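Local coordinates for methionine-binding lipoprotein MetQ (Bacillus subtilis subsp. subtilis, PDB 4GOT) that probably binds methionine outside the cell membrane and hands it to the permease of the MetNPQ ABC transporter for import, at residues Ala106-Thr111 with Lys151-Lys156; Leu121-Asn126 with Ala193-Ser198. All coordinates share one frame; numbering follows the deposited sequence. Where two conformers were deposited one is given.

In the fold
Both contacts reach one five-stranded mixed sheet; helix 117-126, part of contact 2, follows strand 107-111 in the chain and also touches side chains of contact 1. Contact 1 pairs strand 107-111 with the outermost strand 154-158, a partly buried joint made by a ladder of backbone bonds and flanked by apolar side chains on one face and by the chains of K156 and E154 on the other. Contact 2 lies at the other margin, where the helix meets the end strand 195-196. It is smaller and nearer the surface, and it depends on one buried selenomethionine instead of paired backbones. The two meet at L124, whose CD1 packs 3.8 Å from CE1 of F155.

Contact 1: Ala106-Thr111 with Lys151-Lys156; sequences ATIILT and KNLEFK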
loop_
_atom_site.group_PDB
_atom_site.type_symbol
_atom_site.label_atom_id
_atom_site.label_comp_id
_atom_site.label_asym_id
_atom_site.label_seq_id
_atom_site.Cartn_x
_atom_site.Cartn_y
_atom_site.Cartn_z
ATOM N N ALA A 106 15.406 -15.496 -15.308
ATOM C CA ALA A 106 14.964 -15.393 -13.924
ATOM C C ALA A 106 13.451 -15.105 -13.876
ATOM O O ALA A 106 12.898 -14.444 -14.790
ATOM C CB ALA A 106 15.770 -14.337 -13.161
ATOM N N THR A 107 12.812 -15.668 -12.843
ATOM C CA THR A 107 11.364 -15.514 -12.532
ATOM C C THR A 107 11.145 -14.448 -11.454
ATOM O O THR A 107 11.704 -14.539 -10.323
ATOM C CB THR A 107 10.721 -16.783 -11.947
ATOM O OG1 THR A 107 10.740 -17.837 -12.904
ATOM C CG2 THR A 107 9.249 -16.503 -11.534
ATOM N N ILE A 108 10.305 -13.472 -11.811
ATOM C CA ILE A 108 9.931 -12.345 -10.953
ATOM C C ILE A 108 8.492 -12.596 -10.514
ATOM O O ILE A 108 7.618 -12.780 -11.357
ATOM C CB ILE A 108 10.059 -10.980 -11.671
ATOM C CG1 ILE A 108 11.483 -10.754 -12.223
ATOM C CG2 ILE A 108 9.725 -9.831 -10.737
ATOM C CD1 ILE A 108 12.582 -10.763 -11.189
ATOM N N ILE A 109 8.273 -12.661 -9.195
ATOM C CA ILE A 109 6.924 -12.800 -8.632
ATOM C C ILE A 109 6.368 -11.395 -8.326
ATOM O O ILE A 109 6.691 -10.753 -7.305
ATOM C CB ILE A 109 6.861 -13.663 -7.338
ATOM C CG1 ILE A 109 7.676 -14.965 -7.487
ATOM C CG2 ILE A 109 5.408 -13.929 -6.906
ATOM C CD1 ILE A 109 7.092 -15.973 -8.453
ATOM N N LEU A 110 5.532 -10.954 -9.248
ATOM C CA LEU A 110 4.690 -9.776 -9.123
ATOM C C LEU A 110 3.501 -10.095 -8.228
ATOM O O LEU A 110 3.133 -11.262 -8.074
ATOM C CB LEU A 110 4.124 -9.423 -10.505
ATOM C CG LEU A 110 5.114 -9.111 -11.639
ATOM C CD1 LEU A 110 4.326 -8.838 -12.920
ATOM C CD2 LEU A 110 5.986 -7.908 -11.257
ATOM N N THR A 111 2.896 -9.060 -7.645
ATOM C CA THR A 111 1.574 -9.250 -7.042
ATOM C C THR A 111 0.575 -9.111 -8.196
ATOM O O THR A 111 0.913 -8.573 -9.274
ATOM C CB THR A 111 1.301 -8.295 -5.838
ATOM O OG1 THR A 111 0.745 -7.064 -6.284
ATOM C CG2 THR A 111 2.574 -8.028 -4.988
ATOM N N LYS A 151 17.512 -9.729 -20.067
ATOM C CA LYS A 151 17.724 -10.918 -19.259
ATOM C C LYS A 151 16.575 -11.894 -19.448
ATOM O O LYS A 151 16.526 -12.906 -18.764
ATOM C CB LYS A 151 17.866 -10.581 -17.770
ATOM C CG LYS A 151 18.987 -9.627 -17.429
ATOM C CD LYS A 151 19.590 -9.890 -16.055
ATOM C CE LYS A 151 20.956 -9.212 -15.916
ATOM N NZ LYS A 151 21.885 -10.008 -15.062
ATOM N N ASN A 152 15.654 -11.605 -20.365
ATOM C CA ASN A 152 14.485 -12.479 -20.605
ATOM C C ASN A 152 13.804 -12.982 -19.324
ATOM O O ASN A 152 13.563 -14.185 -19.116
ATOM C CB ASN A 152 14.875 -13.621 -21.524
ATOM C CG ASN A 152 15.271 -13.124 -22.883
ATOM O OD1 ASN A 152 16.403 -13.288 -23.300
ATOM N ND2 ASN A 152 14.344 -12.464 -23.563
ATOM N N LEU A 153 13.483 -12.010 -18.482
ATOM C CA LEU A 153 12.823 -12.254 -17.223
ATOM C C LEU A 153 11.449 -12.815 -17.549
ATOM O O LEU A 153 10.863 -12.436 -18.568
ATOM C CB LEU A 153 12.754 -10.948 -16.397
ATOM C CG LEU A 153 14.101 -10.307 -16.025
ATOM C CD1 LEU A 153 13.919 -8.973 -15.322
ATOM C CD2 LEU A 153 14.884 -11.247 -15.124
ATOM N N GLU A 154 10.985 -13.763 -16.721
ATOM C CA GLU A 154 9.637 -14.302 -16.792
ATOM C C GLU A 154 8.861 -13.833 -15.539
ATOM O O GLU A 154 9.458 -13.669 -14.458
ATOM C CB GLU A 154 9.725 -15.836 -16.888
ATOM C CG GLU A 154 10.459 -16.321 -18.148
ATOM C CD GLU A 154 10.972 -17.754 -18.047
ATOM O OE1 GLU A 154 10.617 -18.461 -17.078
ATOM O OE2 GLU A 154 11.732 -18.178 -18.939
ATOM N N PHE A 155 7.553 -13.615 -15.666
ATOM C CA PHE A 155 6.779 -13.046 -14.570
ATOM C C PHE A 155 5.647 -13.979 -14.155
ATOM O O PHE A 155 5.006 -14.582 -15.013
ATOM C CB PHE A 155 6.212 -11.678 -14.936
ATOM C CG PHE A 155 7.258 -10.693 -15.429
ATOM C CD1 PHE A 155 7.923 -9.861 -14.550
ATOM C CD2 PHE A 155 7.543 -10.591 -16.766
ATOM C CE1 PHE A 155 8.884 -8.943 -14.994
ATOM C CE2 PHE A 155 8.505 -9.681 -17.222
ATOM C CZ PHE A 155 9.178 -8.861 -16.330
ATOM N N LYS A 156 5.422 -14.071 -12.845
ATOM C CA LYS A 156 4.293 -14.804 -12.272
ATOM C C LYS A 156 3.521 -13.806 -11.383
ATOM O O LYS A 156 4.054 -12.777 -11.003
ATOM C CB LYS A 156 4.789 -15.976 -11.406
ATOM C CG LYS A 156 5.689 -17.011 -12.080
ATOM C CD LYS A 156 4.870 -18.063 -12.806
ATOM C CE LYS A 156 5.696 -19.293 -13.201
ATOM N NZ LYS A 156 5.781 -20.303 -12.093
#
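T107, I108 and I109 pair in parallel with E154, F155 and K156, at the margin of the five-stranded mixed sheet of a periplasmic-binding-protein-type fold. The ladder alternates in direction: E154 N gives to A106 O, I108 N to E154 O at 2.8 Å, and K156 N to I108 O. The last rung, L110 N to K156 O at 2.9 Å, is the most bent, 136° at the hydrogen, and its donor is tilted out of the carbonyl plane.

L110 can be followed outward: it points towards strand 154-156 and ends beside F155. Its CB comes 3.4 Å from K156 O, close beside the carbonyl that takes its own N-H. CG lies anti to the carbonyl carbon (chi1 -59°), which carries the branch towards F155, and CG itself has the ring's CD1 for a neighbour. CD1 of L110 then reaches CB of F155 at 4.0 Å, approaching the ring obliquely. I108 adds its CB, 3.8 Å from CD1 of F155, while M120 and Q117 of helix 117-126 touch L110 too. Cutting the L110 side chain back to an alanine here would probably open a gap beside F155, whose CB and ring atom CD1 would lose their contact with the leucine's CD1 and CG.

On the face that carries T107 and I109 the apolar part of K156 does the work. With CG anti to the carbonyl carbon and the chain bent at chi2 (-84°), and again at chi4, it passes over T107 and I109, its CB meeting CD1 of I109, before the tip leads away from strand 107-111. At the start of the pairing, A106 CB rests on CD2 of L153. The closest side-chain approach on the K156 face is T107 CG2 to K156 CG, 3.6 Å.

Contact 2: Leu121-Asn126 with Ala193-Ser198; sequences LAMLEN and AIEVES
Helix 117-126 covers the margin of the five-stranded sheet where end strand 195-196 turns towards the ligand pocket, and M123, a selenomethionine, bridges helix and strand. Its CB points at the strand, CG stands anti to the carbonyl carbon (chi1 -73°), and the chain runs straight through chi2 before bending at chi3 (78°). That last bend lays CE against the backbone at the junction of V196 and E197: the methyl is 3.2 Å from E197 N and 3.5 Å from C of V196. The same methyl meets the side chain of E195, with CG at 3.5 Å, so one terminal carbon touches three successive residues. SE sits a little further back, 4.2 Å from CB of E197, and the two side chains cross at about a right angle.

Polar groups gather around the M123 side chain without bonding to each other across it. E195 sends CG anti to its N and bends at chi2, bringing OE2 within 3.8 Å of ND2 of N126. This is proximity, not a hydrogen bond, and the amide and carboxylate planes are turned 51° apart. The carboxylate of E197 is occupied by other partners: OE1 makes a salt bridge with R119, a residue of the ligand pocket on the same helix, and accepts the N-H of F89. The positive guanidinium and this backbone donor would be expected to favour the charged form of E197.

The end strand pairs with strand 90-92 through backbone bonds of I194 and E195 to I91, two residues opposite one, which makes a classic beta bulge. M123 also touches I91 and F89, and F176 of strand 174-177, so the helix rests on neighbouring strands of the sheet as well as on its edge.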
loop_
_atom_site.group_PDB
_atom_site.type_symbol
_atom_site.label_atom_id
_atom_site.label_comp_id
_atom_site.label_asym_id
_atom_site.label_seq_id
_atom_site.Cartn_x
_atom_site.Cartn_y
_atom_site.Cartn_z
ATOM N N LEU A 121 6.969 -2.621 -12.101
ATOM C CA LEU A 121 7.816 -2.565 -13.279
ATOM C C LEU A 121 8.800 -1.380 -13.254
ATOM O O LEU A 121 9.900 -1.479 -13.819
ATOM C CB LEU A 121 6.962 -2.550 -14.573
ATOM C CG LEU A 121 6.091 -3.801 -14.756
ATOM C CD1 LEU A 121 5.335 -3.669 -16.066
ATOM C CD2 LEU A 121 6.872 -5.122 -14.661
ATOM N N ALA A 122 8.412 -0.292 -12.584
ATOM C CA ALA A 122 9.220 0.938 -12.549
ATOM C C ALA A 122 10.475 0.674 -11.724
ATOM O O ALA A 122 11.533 1.213 -12.030
ATOM C CB ALA A 122 8.435 2.114 -11.973
HETATM N N MSE A 123 10.349 -0.157 -10.692
HETATM C CA MSE A 123 11.511 -0.582 -9.901
HETATM C C MSE A 123 12.499 -1.406 -10.709
HETATM O O MSE A 123 13.694 -1.258 -10.536
HETATM C CB MSE A 123 11.085 -1.403 -8.682
HETATM C CG MSE A 123 10.460 -0.535 -7.622
HETATM SE SE MSE A 123 10.044 -1.515 -6.029
HETATM C CE MSE A 123 11.862 -1.584 -5.273
ATOM N N LEU A 124 11.988 -2.290 -11.564
ATOM C CA LEU A 124 12.833 -3.068 -12.439
ATOM C C LEU A 124 13.465 -2.164 -13.505
ATOM O O LEU A 124 14.591 -2.392 -13.877
ATOM C CB LEU A 124 12.098 -4.204 -13.103
ATOM C CG LEU A 124 11.359 -5.206 -12.181
ATOM C CD1 LEU A 124 10.781 -6.366 -12.993
ATOM C CD2 LEU A 124 12.306 -5.718 -11.098
ATOM N N GLU A 125 12.752 -1.151 -13.989
ATOM C CA GLU A 125 13.314 -0.285 -15.029
ATOM C C GLU A 125 14.424 0.591 -14.422
ATOM O O GLU A 125 15.478 0.790 -15.031
ATOM C CB GLU A 125 12.218 0.559 -15.703
ATOM C CG GLU A 125 12.760 1.497 -16.791
ATOM C CD GLU A 125 11.673 2.290 -17.517
ATOM O OE1 GLU A 125 10.768 2.851 -16.833
ATOM O OE2 GLU A 125 11.733 2.348 -18.769
ATOM N N ASN A 126 14.165 1.110 -13.225
ATOM C CA ASN A 126 15.145 1.876 -12.460
ATOM C C ASN A 126 16.408 1.050 -12.127
ATOM O O ASN A 126 17.511 1.608 -12.112
ATOM C CB ASN A 126 14.507 2.408 -11.160
ATOM C CG ASN A 126 15.532 3.073 -10.242
ATOM O OD1 ASN A 126 15.901 4.225 -10.456
ATOM N ND2 ASN A 126 16.025 2.338 -9.240
ATOM N N ALA A 193 14.766 -6.431 2.640
ATOM C CA ALA A 193 14.559 -6.275 1.178
ATOM C C ALA A 193 15.907 -6.103 0.442
ATOM O O ALA A 193 16.826 -5.548 1.002
ATOM C CB ALA A 193 13.653 -5.101 0.892
ATOM N N ILE A 194 16.003 -6.604 -0.794
ATOM C CA ILE A 194 17.202 -6.434 -1.650
ATOM C C ILE A 194 17.160 -5.148 -2.533
ATOM O O ILE A 194 18.189 -4.701 -3.063
ATOM C CB ILE A 194 17.499 -7.706 -2.515
ATOM C CG1 ILE A 194 16.422 -8.001 -3.576
ATOM C CG2 ILE A 194 17.693 -8.961 -1.635
ATOM C CD1 ILE A 194 16.936 -8.964 -4.646
ATOM N N GLU A 195 15.964 -4.577 -2.669
ATOM C CA GLU A 195 15.723 -3.306 -3.364
ATOM C C GLU A 195 14.482 -2.671 -2.739
ATOM O O GLU A 195 13.501 -3.374 -2.485
ATOM C CB GLU A 195 15.494 -3.555 -4.855
ATOM C CG GLU A 195 15.293 -2.316 -5.748
ATOM C CD GLU A 195 16.581 -1.741 -6.288
ATOM O OE1 GLU A 195 17.678 -2.254 -5.943
ATOM O OE2 GLU A 195 16.472 -0.773 -7.071
ATOM N N VAL A 196 14.574 -1.369 -2.440
ATOM C CA VAL A 196 13.487 -0.524 -1.886
ATOM C C VAL A 196 13.206 0.635 -2.865
ATOM O O VAL A 196 14.142 1.278 -3.350
ATOM C CB VAL A 196 13.839 0.044 -0.464
ATOM C CG1 VAL A 196 12.632 0.746 0.161
ATOM C CG2 VAL A 196 14.359 -1.048 0.467
ATOM N N GLU A 197 11.931 0.852 -3.173
ATOM C CA GLU A 197 11.415 2.003 -3.937
ATOM C C GLU A 197 11.912 3.360 -3.461
ATOM O O GLU A 197 11.897 3.656 -2.262
ATOM C CB GLU A 197 9.895 2.029 -3.794
ATOM C CG GLU A 197 9.156 2.826 -4.852
ATOM C CD GLU A 197 7.642 2.831 -4.657
ATOM O OE1 GLU A 197 7.172 2.625 -3.504
ATOM O OE2 GLU A 197 6.900 3.056 -5.662
ATOM N N SER A 198 12.317 4.204 -4.414
ATOM C CA SER A 198 12.593 5.587 -4.111
ATOM C C SER A 198 11.381 6.318 -3.488
ATOM O O SER A 198 10.238 6.138 -3.921
ATOM C CB SER A 198 13.034 6.295 -5.392
ATOM O OG SER A 198 13.329 7.647 -5.122
#